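Local coordinates for hypothetical protein ta1320 (Thermoplasma acidophilum, PDB 1NE2) that is of unknown function but is probably an S-adenosylmethionine-dependent methyltransferase of class I, at residues B[9-14]-B[36-41]; B[115-120]-B[143-148]; B[166-171]-B[190-195]; B[172-177]-B[186-191]. One frame throughout, in Å; residues are numbered along the deposited sequence.

Interaction 1 (B[9-14]-B[36-41])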
loop_
_atom_site.group_PDB
_atom_site.type_symbol
_atom_site.label_atom_id
_atom_site.label_comp_id
_atom_site.label_asym_id
_atom_site.label_seq_id
_atom_site.Cartn_x
_atom_site.Cartn_y
_atom_site.Cartn_z
ATOM N N ASP B 9 -4.486 24.932 1.098
ATOM C CA ASP B 9 -5.666 24.126 1.398
ATOM C C ASP B 9 -5.277 22.845 2.135
ATOM O O ASP B 9 -5.999 22.390 3.022
ATOM C CB ASP B 9 -6.427 23.779 0.113
ATOM C CG ASP B 9 -6.987 25.008 -0.587
ATOM O OD1 ASP B 9 -7.234 26.024 0.098
ATOM O OD2 ASP B 9 -7.195 24.954 -1.820
ATOM N N LEU B 10 -4.140 22.261 1.762
ATOM C CA LEU B 10 -3.663 21.051 2.420
ATOM C C LEU B 10 -3.164 21.418 3.811
ATOM O O LEU B 10 -3.469 20.745 4.796
ATOM C CB LEU B 10 -2.510 20.417 1.628
ATOM C CG LEU B 10 -1.819 19.213 2.282
ATOM C CD1 LEU B 10 -2.804 18.060 2.453
ATOM C CD2 LEU B 10 -0.638 18.774 1.422
ATOM N N GLU B 11 -2.396 22.500 3.881
ATOM C CA GLU B 11 -1.845 22.955 5.146
ATOM C C GLU B 11 -2.903 23.113 6.234
ATOM O O GLU B 11 -2.691 22.683 7.368
ATOM C CB GLU B 11 -1.094 24.278 4.958
ATOM C CG GLU B 11 -0.173 24.605 6.126
ATOM C CD GLU B 11 0.496 25.966 6.002
ATOM O OE1 GLU B 11 0.875 26.351 4.877
ATOM O OE2 GLU B 11 0.652 26.644 7.040
ATOM N N ILE B 12 -4.048 23.710 5.903
ATOM C CA ILE B 12 -5.078 23.895 6.916
ATOM C C ILE B 12 -5.680 22.575 7.372
ATOM O O ILE B 12 -6.151 22.466 8.501
ATOM C CB ILE B 12 -6.200 24.858 6.443
ATOM C CG1 ILE B 12 -6.805 24.377 5.128
ATOM C CG2 ILE B 12 -5.639 26.262 6.297
ATOM C CD1 ILE B 12 -7.940 25.245 4.637
ATOM N N ARG B 13 -5.664 21.562 6.507
ATOM C CA ARG B 13 -6.186 20.265 6.910
ATOM C C ARG B 13 -5.167 19.594 7.831
ATOM O O ARG B 13 -5.533 18.896 8.776
ATOM C CB ARG B 13 -6.476 19.387 5.682
ATOM C CG ARG B 13 -7.664 19.871 4.847
ATOM C CD ARG B 13 -8.969 19.803 5.645
ATOM N NE ARG B 13 -9.401 18.430 5.899
ATOM C CZ ARG B 13 -10.100 17.688 5.041
ATOM N NH1 ARG B 13 -10.458 18.182 3.864
ATOM N NH2 ARG B 13 -10.439 16.447 5.362
ATOM N N LEU B 14 -3.882 19.813 7.568
ATOM C CA LEU B 14 -2.844 19.236 8.410
ATOM C C LEU B 14 -2.815 19.909 9.786
ATOM O O LEU B 14 -2.489 19.273 10.787
ATOM C CB LEU B 14 -1.469 19.372 7.743
ATOM C CG LEU B 14 -1.247 18.589 6.444
ATOM C CD1 LEU B 14 0.181 18.815 5.927
ATOM C CD2 LEU B 14 -1.491 17.108 6.708
ATOM N N THR B 36 5.903 23.263 6.203
ATOM C CA THR B 36 6.981 22.511 5.577
ATOM C C THR B 36 6.473 21.168 5.055
ATOM O O THR B 36 6.832 20.745 3.954
ATOM C CB THR B 36 8.134 22.279 6.573
ATOM O OG1 THR B 36 8.651 23.550 6.993
ATOM C CG2 THR B 36 9.251 21.477 5.917
ATOM N N ALA B 37 5.632 20.506 5.843
ATOM C CA ALA B 37 5.077 19.217 5.446
ATOM C C ALA B 37 4.237 19.362 4.184
ATOM O O ALA B 37 4.341 18.548 3.263
ATOM C CB ALA B 37 4.231 18.636 6.571
ATOM N N ALA B 38 3.395 20.392 4.149
ATOM C CA ALA B 38 2.551 20.639 2.985
ATOM C C ALA B 38 3.413 20.937 1.754
ATOM O O ALA B 38 3.145 20.424 0.674
ATOM C CB ALA B 38 1.600 21.801 3.263
ATOM N N TYR B 39 4.451 21.759 1.920
ATOM C CA TYR B 39 5.333 22.101 0.802
ATOM C C TYR B 39 5.963 20.842 0.207
ATOM O O TYR B 39 5.935 20.621 -1.011
ATOM C CB TYR B 39 6.454 23.031 1.267
ATOM C CG TYR B 39 7.441 23.379 0.174
ATOM C CD1 TYR B 39 7.133 24.337 -0.789
ATOM C CD2 TYR B 39 8.679 22.740 0.092
ATOM C CE1 TYR B 39 8.029 24.656 -1.807
ATOM C CE2 TYR B 39 9.583 23.052 -0.928
ATOM C CZ TYR B 39 9.249 24.011 -1.872
ATOM O OH TYR B 39 10.128 24.327 -2.887
ATOM N N PHE B 40 6.544 20.032 1.086
ATOM C CA PHE B 40 7.210 18.790 0.712
ATOM C C PHE B 40 6.260 17.849 -0.026
ATOM O O PHE B 40 6.586 17.353 -1.112
ATOM C CB PHE B 40 7.759 18.138 1.991
ATOM C CG PHE B 40 8.400 16.792 1.795
ATOM C CD1 PHE B 40 9.455 16.614 0.901
ATOM C CD2 PHE B 40 8.000 15.714 2.583
ATOM C CE1 PHE B 40 10.108 15.380 0.802
ATOM C CE2 PHE B 40 8.640 14.481 2.494
ATOM C CZ PHE B 40 9.703 14.312 1.600
ATOM N N LEU B 41 5.079 17.621 0.549
ATOM C CA LEU B 41 4.089 16.728 -0.062
ATOM C C LEU B 41 3.560 17.221 -1.408
ATOM O O LEU B 41 3.353 16.421 -2.318
ATOM C CB LEU B 41 2.919 16.485 0.897
ATOM C CG LEU B 41 3.252 15.680 2.162
ATOM C CD1 LEU B 41 2.007 15.610 3.047
ATOM C CD2 LEU B 41 3.717 14.273 1.796
#

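Interaction 2 (B[115-120]-B[143-148])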
loop_
_atom_site.group_PDB
_atom_site.type_symbol
_atom_site.label_atom_id
_atom_site.label_comp_id
_atom_site.label_asym_id
_atom_site.label_seq_id
_atom_site.Cartn_x
_atom_site.Cartn_y
_atom_site.Cartn_z
ATOM N N ILE B 115 8.260 7.567 1.533
ATOM C CA ILE B 115 8.531 8.865 2.139
ATOM C C ILE B 115 9.120 8.682 3.530
ATOM O O ILE B 115 8.668 7.833 4.295
ATOM C CB ILE B 115 7.254 9.710 2.299
ATOM C CG1 ILE B 115 6.594 9.939 0.937
ATOM C CG2 ILE B 115 7.610 11.046 2.948
ATOM C CD1 ILE B 115 5.178 10.536 1.033
HETATM N N MSE B 116 10.131 9.479 3.854
HETATM C CA MSE B 116 10.755 9.410 5.166
HETATM C C MSE B 116 11.247 10.784 5.610
HETATM O O MSE B 116 11.471 11.676 4.791
HETATM C CB MSE B 116 11.919 8.415 5.144
HETATM C CG MSE B 116 13.077 8.835 4.257
HETATM SE SE MSE B 116 14.411 7.441 4.111
HETATM C CE MSE B 116 15.260 7.600 5.833
ATOM N N ASN B 117 11.405 10.946 6.920
ATOM C CA ASN B 117 11.869 12.199 7.503
ATOM C C ASN B 117 12.949 11.853 8.531
ATOM O O ASN B 117 12.694 11.844 9.738
ATOM C CB ASN B 117 10.695 12.931 8.162
ATOM C CG ASN B 117 11.123 14.191 8.887
ATOM O OD1 ASN B 117 11.858 15.017 8.346
ATOM N ND2 ASN B 117 10.652 14.351 10.119
ATOM N N PRO B 118 14.170 11.553 8.047
ATOM C CA PRO B 118 15.395 11.179 8.770
ATOM C C PRO B 118 15.887 12.158 9.829
ATOM O O PRO B 118 16.178 13.316 9.532
ATOM C CB PRO B 118 16.424 11.022 7.650
ATOM C CG PRO B 118 15.605 10.648 6.480
ATOM C CD PRO B 118 14.428 11.567 6.598
ATOM N N PRO B 119 15.989 11.698 11.084
ATOM C CA PRO B 119 16.459 12.557 12.177
ATOM C C PRO B 119 17.988 12.635 12.220
ATOM O O PRO B 119 18.553 13.648 12.634
ATOM C CB PRO B 119 15.892 11.875 13.424
ATOM C CG PRO B 119 14.722 11.081 12.901
ATOM C CD PRO B 119 15.280 10.528 11.624
ATOM N N PHE B 120 18.646 11.562 11.786
ATOM C CA PHE B 120 20.106 11.488 11.795
ATOM C C PHE B 120 20.793 12.594 11.000
ATOM O O PHE B 120 20.215 13.161 10.071
ATOM C CB PHE B 120 20.567 10.113 11.288
ATOM C CG PHE B 120 20.250 9.853 9.839
ATOM C CD1 PHE B 120 21.014 10.426 8.829
ATOM C CD2 PHE B 120 19.189 9.022 9.487
ATOM C CE1 PHE B 120 20.729 10.175 7.489
ATOM C CE2 PHE B 120 18.897 8.765 8.150
ATOM C CZ PHE B 120 19.668 9.343 7.149
ATOM N N TYR B 143 11.586 9.548 -1.389
ATOM C CA TYR B 143 11.715 10.937 -0.944
ATOM C C TYR B 143 12.131 11.011 0.517
ATOM O O TYR B 143 11.697 10.201 1.336
ATOM C CB TYR B 143 10.380 11.665 -1.101
ATOM C CG TYR B 143 9.929 11.836 -2.532
ATOM C CD1 TYR B 143 10.292 12.967 -3.261
ATOM C CD2 TYR B 143 9.129 10.873 -3.154
ATOM C CE1 TYR B 143 9.862 13.145 -4.582
ATOM C CE2 TYR B 143 8.695 11.040 -4.472
ATOM C CZ TYR B 143 9.062 12.181 -5.174
ATOM O OH TYR B 143 8.600 12.374 -6.459
ATOM N N SER B 144 12.955 12.001 0.840
ATOM C CA SER B 144 13.431 12.188 2.210
ATOM C C SER B 144 13.590 13.665 2.512
ATOM O O SER B 144 14.015 14.443 1.654
ATOM C CB SER B 144 14.791 11.502 2.406
ATOM O OG SER B 144 15.308 11.743 3.712
ATOM N N ILE B 145 13.239 14.053 3.731
ATOM C CA ILE B 145 13.404 15.432 4.155
ATOM C C ILE B 145 14.037 15.329 5.531
ATOM O O ILE B 145 13.554 14.597 6.394
ATOM C CB ILE B 145 12.059 16.221 4.210
ATOM C CG1 ILE B 145 12.343 17.673 4.614
ATOM C CG2 ILE B 145 11.088 15.574 5.196
ATOM C CD1 ILE B 145 11.192 18.634 4.379
ATOM N N GLY B 146 15.146 16.030 5.718
ATOM C CA GLY B 146 15.825 15.976 6.998
ATOM C C GLY B 146 16.998 16.926 7.108
ATOM O O GLY B 146 17.181 17.809 6.275
ATOM N N ASN B 147 17.789 16.729 8.158
ATOM C CA ASN B 147 18.970 17.540 8.440
ATOM C C ASN B 147 19.922 17.563 7.249
ATOM O O ASN B 147 20.220 16.524 6.654
ATOM C CB ASN B 147 19.673 16.971 9.677
ATOM C CG ASN B 147 20.845 17.812 10.135
ATOM O OD1 ASN B 147 21.510 17.472 11.112
ATOM N ND2 ASN B 147 21.108 18.910 9.438
ATOM N N ALA B 148 20.401 18.755 6.906
ATOM C CA ALA B 148 21.315 18.919 5.780
ATOM C C ALA B 148 22.710 18.378 6.078
ATOM O O ALA B 148 23.547 18.283 5.178
ATOM C CB ALA B 148 21.400 20.386 5.394
HETATM O O HOH W 1 16.497 15.565 10.850
#

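Interaction 3 (B[166-171]-B[190-195])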
loop_
_atom_site.group_PDB
_atom_site.type_symbol
_atom_site.label_atom_id
_atom_site.label_comp_id
_atom_site.label_asym_id
_atom_site.label_seq_id
_atom_site.Cartn_x
_atom_site.Cartn_y
_atom_site.Cartn_z
ATOM N N ARG B 166 16.035 15.405 -7.304
ATOM C CA ARG B 166 15.831 16.536 -6.408
ATOM C C ARG B 166 16.745 16.494 -5.189
ATOM O O ARG B 166 16.868 15.467 -4.519
ATOM C CB ARG B 166 14.368 16.621 -5.935
ATOM C CG ARG B 166 14.110 17.782 -4.958
ATOM C CD ARG B 166 12.615 18.022 -4.743
ATOM N NE ARG B 166 11.953 18.224 -6.027
ATOM C CZ ARG B 166 10.887 17.545 -6.441
ATOM N NH1 ARG B 166 10.347 16.616 -5.664
ATOM N NH2 ARG B 166 10.388 17.763 -7.655
ATOM N N GLU B 167 17.424 17.616 -4.951
ATOM C CA GLU B 167 18.291 17.809 -3.790
ATOM C C GLU B 167 18.103 19.287 -3.548
ATOM O O GLU B 167 18.841 20.127 -4.069
ATOM C CB GLU B 167 19.761 17.518 -4.077
ATOM C CG GLU B 167 20.561 17.524 -2.787
ATOM C CD GLU B 167 22.037 17.270 -2.987
ATOM O OE1 GLU B 167 22.409 16.647 -3.999
ATOM O OE2 GLU B 167 22.822 17.682 -2.110
ATOM N N GLU B 168 17.087 19.591 -2.755
ATOM C CA GLU B 168 16.697 20.958 -2.487
ATOM C C GLU B 168 16.944 21.458 -1.075
ATOM O O GLU B 168 16.635 20.779 -0.095
ATOM C CB GLU B 168 15.215 21.090 -2.832
ATOM C CG GLU B 168 14.625 22.462 -2.613
ATOM C CD GLU B 168 13.136 22.470 -2.858
ATOM O OE1 GLU B 168 12.599 21.426 -3.286
ATOM O OE2 GLU B 168 12.500 23.515 -2.629
ATOM N N LYS B 169 17.488 22.666 -0.979
ATOM C CA LYS B 169 17.757 23.263 0.317
ATOM C C LYS B 169 16.495 23.961 0.822
ATOM O O LYS B 169 15.867 24.729 0.096
ATOM C CB LYS B 169 18.900 24.278 0.203
ATOM C CG LYS B 169 19.239 24.983 1.505
ATOM C CD LYS B 169 20.350 26.010 1.320
ATOM C CE LYS B 169 19.908 27.154 0.418
ATOM N NZ LYS B 169 20.957 28.209 0.291
ATOM N N VAL B 170 16.121 23.669 2.059
ATOM C CA VAL B 170 14.956 24.285 2.681
ATOM C C VAL B 170 15.405 24.739 4.062
ATOM O O VAL B 170 16.197 24.066 4.719
ATOM C CB VAL B 170 13.770 23.296 2.809
ATOM C CG1 VAL B 170 13.312 22.854 1.432
ATOM C CG2 VAL B 170 14.171 22.100 3.632
ATOM N N TYR B 171 14.920 25.891 4.498
ATOM C CA TYR B 171 15.323 26.391 5.799
ATOM C C TYR B 171 14.308 26.095 6.882
ATOM O O TYR B 171 13.095 26.197 6.671
ATOM C CB TYR B 171 15.610 27.890 5.714
ATOM C CG TYR B 171 16.886 28.193 4.966
ATOM C CD1 TYR B 171 18.127 28.020 5.577
ATOM C CD2 TYR B 171 16.859 28.606 3.636
ATOM C CE1 TYR B 171 19.310 28.246 4.883
ATOM C CE2 TYR B 171 18.042 28.835 2.929
ATOM C CZ TYR B 171 19.261 28.653 3.560
ATOM O OH TYR B 171 20.434 28.874 2.874
ATOM N N ALA B 190 17.972 22.318 5.947
ATOM C CA ALA B 190 17.433 20.973 5.825
ATOM C C ALA B 190 17.569 20.646 4.347
ATOM O O ALA B 190 17.860 21.529 3.534
ATOM C CB ALA B 190 15.963 20.936 6.249
ATOM N N VAL B 191 17.370 19.386 3.990
ATOM C CA VAL B 191 17.486 18.994 2.597
ATOM C C VAL B 191 16.377 18.036 2.189
ATOM O O VAL B 191 16.001 17.138 2.947
ATOM C CB VAL B 191 18.862 18.332 2.310
ATOM C CG1 VAL B 191 19.005 17.036 3.096
ATOM C CG2 VAL B 191 19.011 18.072 0.817
ATOM N N ILE B 192 15.853 18.259 0.990
ATOM C CA ILE B 192 14.810 17.425 0.415
ATOM C C ILE B 192 15.414 16.641 -0.739
ATOM O O ILE B 192 16.012 17.226 -1.646
ATOM C CB ILE B 192 13.641 18.271 -0.141
ATOM C CG1 ILE B 192 12.848 18.899 1.009
ATOM C CG2 ILE B 192 12.725 17.394 -1.011
ATOM C CD1 ILE B 192 11.749 19.847 0.540
ATOM N N PHE B 193 15.262 15.321 -0.690
ATOM C CA PHE B 193 15.760 14.431 -1.735
ATOM C C PHE B 193 14.594 13.752 -2.432
ATOM O O PHE B 193 13.628 13.364 -1.783
ATOM C CB PHE B 193 16.662 13.342 -1.140
ATOM C CG PHE B 193 18.086 13.765 -0.958
ATOM C CD1 PHE B 193 18.904 13.976 -2.063
ATOM C CD2 PHE B 193 18.610 13.967 0.316
ATOM C CE1 PHE B 193 20.233 14.386 -1.899
ATOM C CE2 PHE B 193 19.937 14.376 0.488
ATOM C CZ PHE B 193 20.744 14.584 -0.622
ATOM N N GLY B 194 14.699 13.634 -3.754
ATOM C CA GLY B 194 13.708 12.953 -4.568
ATOM C C GLY B 194 14.556 12.038 -5.428
ATOM O O GLY B 194 15.447 12.523 -6.132
ATOM N N VAL B 195 14.303 10.732 -5.371
ATOM C CA VAL B 195 15.107 9.763 -6.121
ATOM C C VAL B 195 14.275 8.722 -6.872
ATOM O O VAL B 195 13.257 8.242 -6.359
ATOM C CB VAL B 195 16.056 8.986 -5.164
ATOM C CG1 VAL B 195 17.127 8.256 -5.966
ATOM C CG2 VAL B 195 16.681 9.933 -4.146
#

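Interaction 4 (B[172-177]-B[186-191])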
loop_
_atom_site.group_PDB
_atom_site.type_symbol
_atom_site.label_atom_id
_atom_site.label_comp_id
_atom_site.label_asym_id
_atom_site.label_seq_id
_atom_site.Cartn_x
_atom_site.Cartn_y
_atom_site.Cartn_z
ATOM N N ILE B 172 14.824 25.700 8.039
ATOM C CA ILE B 172 14.009 25.377 9.201
ATOM C C ILE B 172 14.433 26.309 10.326
ATOM O O ILE B 172 15.623 26.544 10.526
ATOM C CB ILE B 172 14.231 23.915 9.647
ATOM C CG1 ILE B 172 13.766 22.965 8.542
ATOM C CG2 ILE B 172 13.477 23.633 10.944
ATOM C CD1 ILE B 172 12.287 23.099 8.196
ATOM N N THR B 173 13.463 26.843 11.059
ATOM C CA THR B 173 13.778 27.754 12.152
ATOM C C THR B 173 14.331 27.056 13.387
ATOM O O THR B 173 13.907 25.959 13.735
ATOM C CB THR B 173 12.525 28.557 12.576
ATOM O OG1 THR B 173 12.181 29.484 11.540
ATOM C CG2 THR B 173 12.784 29.322 13.876
ATOM N N VAL B 174 15.297 27.694 14.036
ATOM C CA VAL B 174 15.848 27.158 15.271
ATOM C C VAL B 174 15.357 28.097 16.368
ATOM O O VAL B 174 15.743 29.272 16.400
ATOM C CB VAL B 174 17.391 27.169 15.275
ATOM C CG1 VAL B 174 17.909 26.638 16.613
ATOM C CG2 VAL B 174 17.917 26.320 14.134
ATOM N N PRO B 175 14.477 27.607 17.264
ATOM C CA PRO B 175 13.977 28.465 18.342
ATOM C C PRO B 175 15.133 29.137 19.079
ATOM O O PRO B 175 16.181 28.523 19.298
ATOM C CB PRO B 175 13.216 27.488 19.235
ATOM C CG PRO B 175 12.671 26.496 18.247
ATOM C CD PRO B 175 13.872 26.265 17.336
ATOM N N ARG B 176 14.949 30.394 19.458
ATOM C CA ARG B 176 15.999 31.112 20.161
ATOM C C ARG B 176 16.361 30.404 21.461
ATOM O O ARG B 176 17.495 30.494 21.926
ATOM C CB ARG B 176 15.570 32.554 20.430
ATOM C CG ARG B 176 15.504 33.396 19.162
ATOM C CD ARG B 176 15.338 34.881 19.448
ATOM N NE ARG B 176 15.515 35.663 18.224
ATOM C CZ ARG B 176 14.601 35.782 17.265
ATOM N NH1 ARG B 176 13.424 35.175 17.381
ATOM N NH2 ARG B 176 14.875 36.487 16.173
ATOM N N ILE B 177 15.406 29.678 22.035
ATOM C CA ILE B 177 15.672 28.963 23.279
ATOM C C ILE B 177 16.718 27.868 23.067
ATOM O O ILE B 177 17.287 27.350 24.030
ATOM C CB ILE B 177 14.389 28.330 23.866
ATOM C CG1 ILE B 177 13.806 27.309 22.891
ATOM C CG2 ILE B 177 13.369 29.416 24.177
ATOM C CD1 ILE B 177 12.560 26.620 23.425
ATOM N N ALA B 186 19.391 32.120 12.611
ATOM C CA ALA B 186 18.049 31.819 13.084
ATOM C C ALA B 186 17.418 30.599 12.427
ATOM O O ALA B 186 16.476 30.019 12.966
ATOM C CB ALA B 186 17.154 33.036 12.875
ATOM N N ARG B 187 17.929 30.206 11.266
ATOM C CA ARG B 187 17.363 29.063 10.562
ATOM C C ARG B 187 18.409 28.128 9.982
ATOM O O ARG B 187 19.199 28.523 9.126
ATOM C CB ARG B 187 16.430 29.558 9.452
ATOM C CG ARG B 187 15.165 30.216 9.980
ATOM C CD ARG B 187 14.590 31.217 8.997
ATOM N NE ARG B 187 14.096 30.614 7.764
ATOM C CZ ARG B 187 13.049 29.799 7.693
ATOM N NH1 ARG B 187 12.378 29.479 8.791
ATOM N NH2 ARG B 187 12.658 29.321 6.519
ATOM N N ILE B 188 18.407 26.885 10.458
ATOM C CA ILE B 188 19.349 25.882 9.980
ATOM C C ILE B 188 18.930 25.362 8.611
ATOM O O ILE B 188 17.845 25.672 8.115
ATOM C CB ILE B 188 19.458 24.686 10.950
ATOM C CG1 ILE B 188 18.061 24.181 11.318
ATOM C CG2 ILE B 188 20.256 25.089 12.178
ATOM C CD1 ILE B 188 18.064 23.001 12.265
ATOM N N GLU B 189 19.793 24.553 8.010
ATOM C CA GLU B 189 19.525 24.019 6.686
ATOM C C GLU B 189 19.036 22.574 6.698
ATOM O O GLU B 189 19.592 21.714 7.383
ATOM C CB GLU B 189 20.793 24.134 5.837
ATOM C CG GLU B 189 20.592 23.924 4.350
ATOM C CD GLU B 189 21.873 24.142 3.562
ATOM O OE1 GLU B 189 22.479 25.226 3.701
ATOM O OE2 GLU B 189 22.272 23.233 2.804
ATOM N N ALA B 190 17.972 22.318 5.947
ATOM C CA ALA B 190 17.433 20.973 5.825
ATOM C C ALA B 190 17.569 20.646 4.347
ATOM O O ALA B 190 17.860 21.529 3.534
ATOM C CB ALA B 190 15.963 20.936 6.249
ATOM N N VAL B 191 17.370 19.386 3.990
ATOM C CA VAL B 191 17.486 18.994 2.597
ATOM C C VAL B 191 16.377 18.036 2.189
ATOM O O VAL B 191 16.001 17.138 2.947
ATOM C CB VAL B 191 18.862 18.332 2.310
ATOM C CG1 VAL B 191 19.005 17.036 3.096
ATOM C CG2 VAL B 191 19.011 18.072 0.817
#

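Interaction 1 (B[9-14]-B[36-41])
Leu10 and Leu14, one turn apart on helix 9-14, reach across to the small residues Ala37 and Ala38 of helix 36-41. The two leucines get there by different torsions. Leu10 carries CG opposite its backbone N (chi1 174°), and its CD2 branch comes to rest 4.0 Å from Ala38 CA. The same methyl leans on the next turn, 4.3 Å from Leu41 CB. In Leu14 CG instead swings beside the backbone N (chi1 -66°), which carries CD1 to the preceding residues, 4.1 Å from Ala37 CB and 4.0 Å from Ala38 N. The two methyls thus approach Ala38 at different points of its backbone. On the flank of Ala38, Glu11 contributes only its aliphatic root: Glu11 CB lies 4.0 Å from Ala38 CB, while the extended chain carries the carboxylate onward to a salt bridge with Lys7. No hydrogen bond joins the two segments, so the fit depends on shape. Alanine suits Ala37 and Ala38 because short side chains leave the helix surface low enough for branched leucine ends, and the axes pass 8.9 Å apart at 133°, an oblique antiparallel crossing. Leu10 and Leu41 also meet Leu72, and Ala37 packs on helix 64-71. Phe40, on another side of helix 34-46, reaches strand 142-147, so this helix lies between the N-terminal helix and the sheet.

Interaction 2 (B[115-120]-B[143-148])
Met116 and Ser144 pair in parallel register, and around them the contact is tight. Met116 N donates to Tyr143 O at 3.1 Å, and Ile145 N returns a bond to Met116 O, also at 3.1 Å, so one residue uses both its backbone groups on the neighbouring strand. Met116, a selenomethionine here, holds CG between its backbone N and carbonyl carbon (chi1 66°), bringing it to 3.7 Å from Ser144 CB. Ser144 places OG opposite its own N (chi1 176°), so that OG sits against the CG-CD edge of the Pro118 ring, 3.0 Å from Pro118 CG. Proline has no N-H to continue the ladder, and its CD instead lies 3.2 Å from Ile145 O. Beyond this point the chains loosen. Gly146, lacking a side chain, leaves space for Pro118 O, 3.7 Å from Gly146 CA. A water then takes over from direct pairing, donating to Pro118 O at 2.6 Å and accepting from Asn147 N at 3.2 Å; Pro119 and Phe120 are poorly ordered. Asn117-Pro118-Pro119-Phe120 matches the (N/D)PP(Y/F) motif at the end of the fourth strand in many N-methyltransferases, where it helps hold the target nitrogen. The chemistry would be consistent with such a role here: a firmly bonded strand end supports a proline-stiffened loop whose far part is poorly ordered and bridged by water.

Interaction 3 (B[166-171]-B[190-195])
Glu167 and Phe193, a non-hydrogen-bonded pair, lie side by side and point the same way from the sheet. The chain of Glu167 leaves extended, CG opposite the backbone N (chi1 -171°), and passes along the ring, with Glu167 CG 3.3 Å from Phe193 CE1. Carboxylate and ring planes are 35° apart, and the chain passes the CE1-CZ side of the ring obliquely on its way to Arg151 and Arg155. The aliphatic part of glutamate thus suits the aromatic neighbour while its end suits the arginines. On the other face Arg166 runs alongside Ile192, with Arg166 CD 3.8 Å from Ile192 CG2, and its guanidinium continues to a salt bridge with Asp47. Val170 meets Ile192 at about a right angle instead, Val170 CG1 standing 3.5 Å from Ile192 CD1. Its second branch presses on the small Ala190: Val170 CG2 to Ala190 CB is 3.4 Å, tighter than usual van der Waals contact. Between the two layers of side chains the nearly antiparallel strands (168°) are joined by six backbone hydrogen bonds, two in each of the pairs Arg166-Gly194, Glu168-Ile192 and Val170-Ala190; Glu168 N to Ile192 O measures 2.8 Å. Gly194 leaves the root of Arg166 room to lie over its backbone. Strand 162-173 forms the edge of the sheet within this chain, and strand 187-197 lies between it and 142-147. Helix 151-161 covers the Phe193 face, where Phe158 meets that ring edge-to-face, whereas helix 34-46 covers the Ile192 face through Tyr39, Phe40 and Glu43.

Interaction 4 (B[172-177]-B[186-191])
Val174 and Ile188 form the apolar centre, their side chains crossing at about a right angle. Val174 CG2 lies beside its own backbone N and presses against Ile188 CG2 at 3.3 Å, a tight fit for two methyls. Ile172 extends the patch on the same face: its CB stands 4.2 Å from Ile188 CG1, and its CG1 lies 3.8 Å from Ala190 CB. Branched residues suit this place because they fill the face of extended chains close to the backbone. Here the antiparallel hairpin of strands 162-173 and 187-197, the sixth and seventh of the methyltransferase sheet, opens into its connecting loop. Ile172 N donates an almost straight bond to Ile188 O at 3.0 Å, but the return bond from Ile188 N is weak and bent. Past the last bridge, Val174 N still reaches Ala186 O at 2.8 Å. On the opposite face Thr173 and Arg187 cross obliquely, their CA atoms only 4.1 Å apart. The arginine chain bends at chi3 (66°), which turns the edge of the guanidinium to the threonine hydroxyl, and Arg187 NH1 donates to Thr173 OG1 at 2.8 Å, the oxygen lying nearly in the guanidinium plane.

In the fold
From the N terminus, interaction 1 comes first: it closes a loop of 21 residues, mostly unmodelled, and packs the N-terminal helix on helix 34-46. Interaction 2 follows in series, completing the beta-alpha-beta unit of strands 111-116 and 142-147 with helix 126-138 as the crossover. Phe40 bridges the two, packing on Ile115, Tyr143 and Ile145. Interactions 3 and 4 belong to one hairpin; interaction 4 nests within interaction 3 near the turn, and they share Ala190 and Val191. Backbone bonds from Ser144 and Gly146 join strand 187-197 to interaction 2, adding the antiparallel hairpin to the parallel strands in the 3-2-1-4-5-7-6 order of class I methyltransferases. Tyr39 ties interaction 1 to Glu168 of interaction 3.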